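Local coordinates for E2A dna-binding protein (Human adenovirus 5, PDB 2WB0) that binds single-stranded DNA and, by forming multimers, unwinds the template without ATP during elongation in viral strand-displacement replication, at residues E224-S227 with P233-G236; P327-K330 with K334-Y337. All blocks are in the same frame, centred on the assembly; numbering follows the deposited sequence.

Overall arrangement
Both contacts centre on a phenylalanine ring and lie in loops of the zinc-bearing DNA-binding domain. Interaction 1 is buried. It joins two parts of the loop between strands 216-220 and 242-246 beside a bound zinc ion. Its chemistry mixes a cysteine-zinc bond with a ring edge resting on a turn. Interaction 2 is partly buried and lies further along the chain, after helix 300-315. There a phenylalanine and a histidine meet ring to ring, and neither binds metal. The centres of the two contacts are about 14 Å apart. The sites touch where Gly236 CA packs against Tyr337 CZ at 3.5 Å.

Interaction 1 of 2, residues E224-S227 with P233-G236; sequences ECNS and PFLG. With ZN (zinc ion), chain C.
Cys225 and Phe234 face each other across two irregular segments, their CA atoms 8.6 Å apart. Residues 224-227 form a type I beta turn, while the chain is extended at Phe234 and Leu235. The turn is closed by a weak hydrogen bond from Ser227 N to Glu224 O. Ser227 OG also donates to Glu224 O, at 3.2 Å.

The Phe234 ring reaches the turn with its outer end, where CE2 lies 3.7 Å from Cys225 O, oblique to the ring. Asn226 CB lies at the ring edge, in its plane, 3.8 Å from Phe234 CE2, and Cys225 CB is 4.0 Å from it. Cys225 SG turns anti to its own carbonyl carbon (chi1 -50°) and binds the zinc ion at 2.4 Å. Cys223, Cys277 and Cys294 complete this four-cysteine site. The Asn226 amide plane is 69° from the Phe234 ring. Asn226 OD1 accepts a hydrogen bond from Cys223 N, which ties the turn back to another zinc ligand.

Pro292 and His231 also meet the Phe234 ring. The contact lies in the loop between strands 216-220 and 242-246. Cys277 follows strand 271-276 and Cys294 precedes strand 297-299, so the zinc ion links this loop to their sheet.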
# COMPACT_ATOMS: atom_id res chain seq x y z
N GLU A 224 8.96 -4.74 -2.08
CA GLU A 224 10.37 -4.89 -2.49
C GLU A 224 10.48 -5.85 -3.63
O GLU A 224 11.31 -5.66 -4.54
CB GLU A 224 11.16 -5.48 -1.32
CG GLU A 224 11.15 -4.53 -0.14
CD GLU A 224 11.99 -5.02 1.09
OE1 GLU A 224 12.99 -5.79 0.89
OE2 GLU A 224 11.60 -4.63 2.25
N CYS A 225 9.60 -6.88 -3.64
CA CYS A 225 9.69 -7.93 -4.63
C CYS A 225 9.53 -7.46 -6.08
O CYS A 225 10.17 -8.03 -6.96
CB CYS A 225 8.68 -9.08 -4.35
SG CYS A 225 8.75 -9.69 -2.62
N ASN A 226 8.62 -6.51 -6.34
CA ASN A 226 8.49 -5.97 -7.68
C ASN A 226 8.79 -4.49 -7.73
O ASN A 226 8.14 -3.76 -8.49
CB ASN A 226 7.07 -6.24 -8.26
CG ASN A 226 5.95 -5.71 -7.34
OD1 ASN A 226 6.17 -5.33 -6.20
ND2 ASN A 226 4.74 -5.77 -7.85
N SER A 227 9.70 -4.03 -6.91
CA SER A 227 10.00 -2.57 -6.95
C SER A 227 10.67 -2.19 -8.28
O SER A 227 10.51 -1.04 -8.74
CB SER A 227 10.82 -2.05 -5.76
OG SER A 227 12.00 -2.82 -5.73
N PRO A 233 9.99 -12.46 -12.81
CA PRO A 233 8.57 -12.80 -12.63
C PRO A 233 8.41 -13.69 -11.42
O PRO A 233 9.29 -14.52 -11.15
CB PRO A 233 8.24 -13.65 -13.87
CG PRO A 233 9.25 -13.23 -14.91
CD PRO A 233 10.48 -12.80 -14.17
N PHE A 234 7.30 -13.54 -10.70
CA PHE A 234 6.99 -14.45 -9.60
C PHE A 234 5.51 -14.78 -9.62
O PHE A 234 4.70 -14.09 -10.24
CB PHE A 234 7.41 -13.86 -8.23
CG PHE A 234 6.88 -12.45 -7.98
CD1 PHE A 234 5.58 -12.26 -7.47
CD2 PHE A 234 7.70 -11.34 -8.17
CE1 PHE A 234 5.05 -10.95 -7.21
CE2 PHE A 234 7.18 -10.00 -7.92
CZ PHE A 234 5.86 -9.82 -7.38
N LEU A 235 5.16 -15.86 -8.94
CA LEU A 235 3.79 -16.34 -9.06
C LEU A 235 2.96 -15.75 -7.93
O LEU A 235 3.49 -15.09 -7.04
CB LEU A 235 3.82 -17.86 -8.94
CG LEU A 235 3.90 -18.78 -10.18
CD1 LEU A 235 3.93 -18.09 -11.53
CD2 LEU A 235 5.02 -19.69 -9.99
N GLY A 236 1.65 -15.99 -7.94
CA GLY A 236 0.78 -15.47 -6.85
C GLY A 236 0.35 -14.04 -7.09
O GLY A 236 0.21 -13.57 -8.25
ZN ZN C . 7.35 -8.38 -1.26

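Interaction 2 of 2, residues P327-K330 with K334-Y337; sequences PEFK and KHQY
Phe329 meets His335 in an oblique aromatic pair, within the chain that follows helix 300-315 in this zinc-containing viral DNA-binding domain. Three residues separate the segments. Residues 334-335 belong to a 3-10 segment that begins before Lys334.

Along the first segment, the backbones of Pro327 and Phe329 hydrogen-bond with Leu97 of strand 95-99.

Phe329 carries the contact. Its CG is anti to the backbone N (chi1 -178°), which carries the far end of the ring toward His335. The ring centroids are 5.0 Å apart and the planes meet at 36°. This is too tilted for a parallel stack and too flat for a T-shape. Phe329 CE1 lies over one face of the imidazole, offset toward its rim, 3.4 Å from His335 CD2. Phe329 CZ follows at 3.7 Å from His335 CD2. Phe329 also packs on Leu112 and Met219. Its side chain is about 9 Å from the zinc ion held by Cys111, His113, Cys166 and Cys182, near that site but not part of it.

Lys330 contributes its backbone, while the end of its side chain leads away.

On the second segment, Lys334 CG lies over the centre of the opposite face of the imidazole, 4.0 Å above the plane. The imidazole thus has Phe329 on one face and this methylene on the other. At the imidazole edge, in the ring plane, Lys330 O lies 3.9 Å from His335 CD2.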
# COMPACT_ATOMS: atom_id res chain seq x y z
N PRO A 327 -0.89 7.74 -10.03
CA PRO A 327 -1.77 7.26 -11.11
C PRO A 327 -3.06 6.65 -10.57
O PRO A 327 -3.03 5.90 -9.56
CB PRO A 327 -0.98 6.13 -11.75
CG PRO A 327 0.35 6.21 -11.25
CD PRO A 327 0.46 7.14 -10.12
N GLU A 328 -4.16 6.94 -11.24
CA GLU A 328 -5.43 6.36 -10.85
C GLU A 328 -5.33 4.89 -11.17
O GLU A 328 -4.82 4.53 -12.22
CB GLU A 328 -6.59 7.00 -11.62
CG GLU A 328 -7.44 7.87 -10.76
CD GLU A 328 -8.85 7.26 -10.53
OE1 GLU A 328 -8.90 6.16 -9.75
OE2 GLU A 328 -9.86 7.78 -11.03
N PHE A 329 -5.78 4.02 -10.27
CA PHE A 329 -5.73 2.60 -10.54
C PHE A 329 -6.78 2.21 -11.57
O PHE A 329 -7.94 2.64 -11.52
CB PHE A 329 -6.03 1.79 -9.26
CG PHE A 329 -5.94 0.30 -9.48
CD1 PHE A 329 -4.70 -0.30 -9.60
CD2 PHE A 329 -7.09 -0.50 -9.55
CE1 PHE A 329 -4.59 -1.67 -9.80
CE2 PHE A 329 -7.00 -1.84 -9.76
CZ PHE A 329 -5.71 -2.46 -9.82
N LYS A 330 -6.36 1.38 -12.50
CA LYS A 330 -7.27 0.78 -13.52
C LYS A 330 -6.99 -0.69 -13.56
O LYS A 330 -5.81 -1.06 -13.63
CB LYS A 330 -6.89 1.35 -14.92
CG LYS A 330 -7.02 2.88 -15.02
CD LYS A 330 -6.03 3.49 -16.13
CE LYS A 330 -6.78 4.03 -17.36
NZ LYS A 330 -5.94 4.98 -18.19
N LYS A 334 -2.00 -7.06 -16.15
CA LYS A 334 -0.73 -7.09 -15.44
C LYS A 334 -0.92 -7.30 -13.94
O LYS A 334 0.01 -7.77 -13.28
CB LYS A 334 0.19 -5.86 -15.68
CG LYS A 334 -0.41 -4.51 -15.38
CD LYS A 334 0.66 -3.40 -15.21
CE LYS A 334 0.06 -1.97 -15.54
NZ LYS A 334 1.06 -0.82 -15.61
N HIS A 335 -2.08 -6.94 -13.37
CA HIS A 335 -2.23 -7.12 -11.93
C HIS A 335 -2.89 -8.46 -11.61
O HIS A 335 -3.11 -8.80 -10.44
CB HIS A 335 -3.09 -5.99 -11.30
CG HIS A 335 -2.61 -4.60 -11.61
ND1 HIS A 335 -1.35 -4.16 -11.26
CD2 HIS A 335 -3.19 -3.58 -12.28
CE1 HIS A 335 -1.20 -2.91 -11.66
NE2 HIS A 335 -2.32 -2.53 -12.27
N GLN A 336 -3.25 -9.20 -12.64
CA GLN A 336 -3.87 -10.51 -12.41
C GLN A 336 -3.03 -11.49 -11.62
O GLN A 336 -1.81 -11.57 -11.82
CB GLN A 336 -4.17 -11.12 -13.78
CG GLN A 336 -5.16 -12.19 -13.77
CD GLN A 336 -5.68 -12.39 -15.19
OE1 GLN A 336 -6.80 -12.00 -15.54
NE2 GLN A 336 -4.83 -12.96 -16.01
N TYR A 337 -3.66 -12.22 -10.70
CA TYR A 337 -3.00 -13.19 -9.88
C TYR A 337 -2.41 -14.24 -10.83
O TYR A 337 -3.04 -14.57 -11.84
CB TYR A 337 -4.04 -13.88 -9.00
CG TYR A 337 -3.47 -14.77 -7.97
CD1 TYR A 337 -3.24 -16.12 -8.23
CD2 TYR A 337 -3.22 -14.29 -6.69
CE1 TYR A 337 -2.71 -16.96 -7.23
CE2 TYR A 337 -2.74 -15.12 -5.68
CZ TYR A 337 -2.46 -16.44 -5.98
OH TYR A 337 -2.00 -17.23 -4.98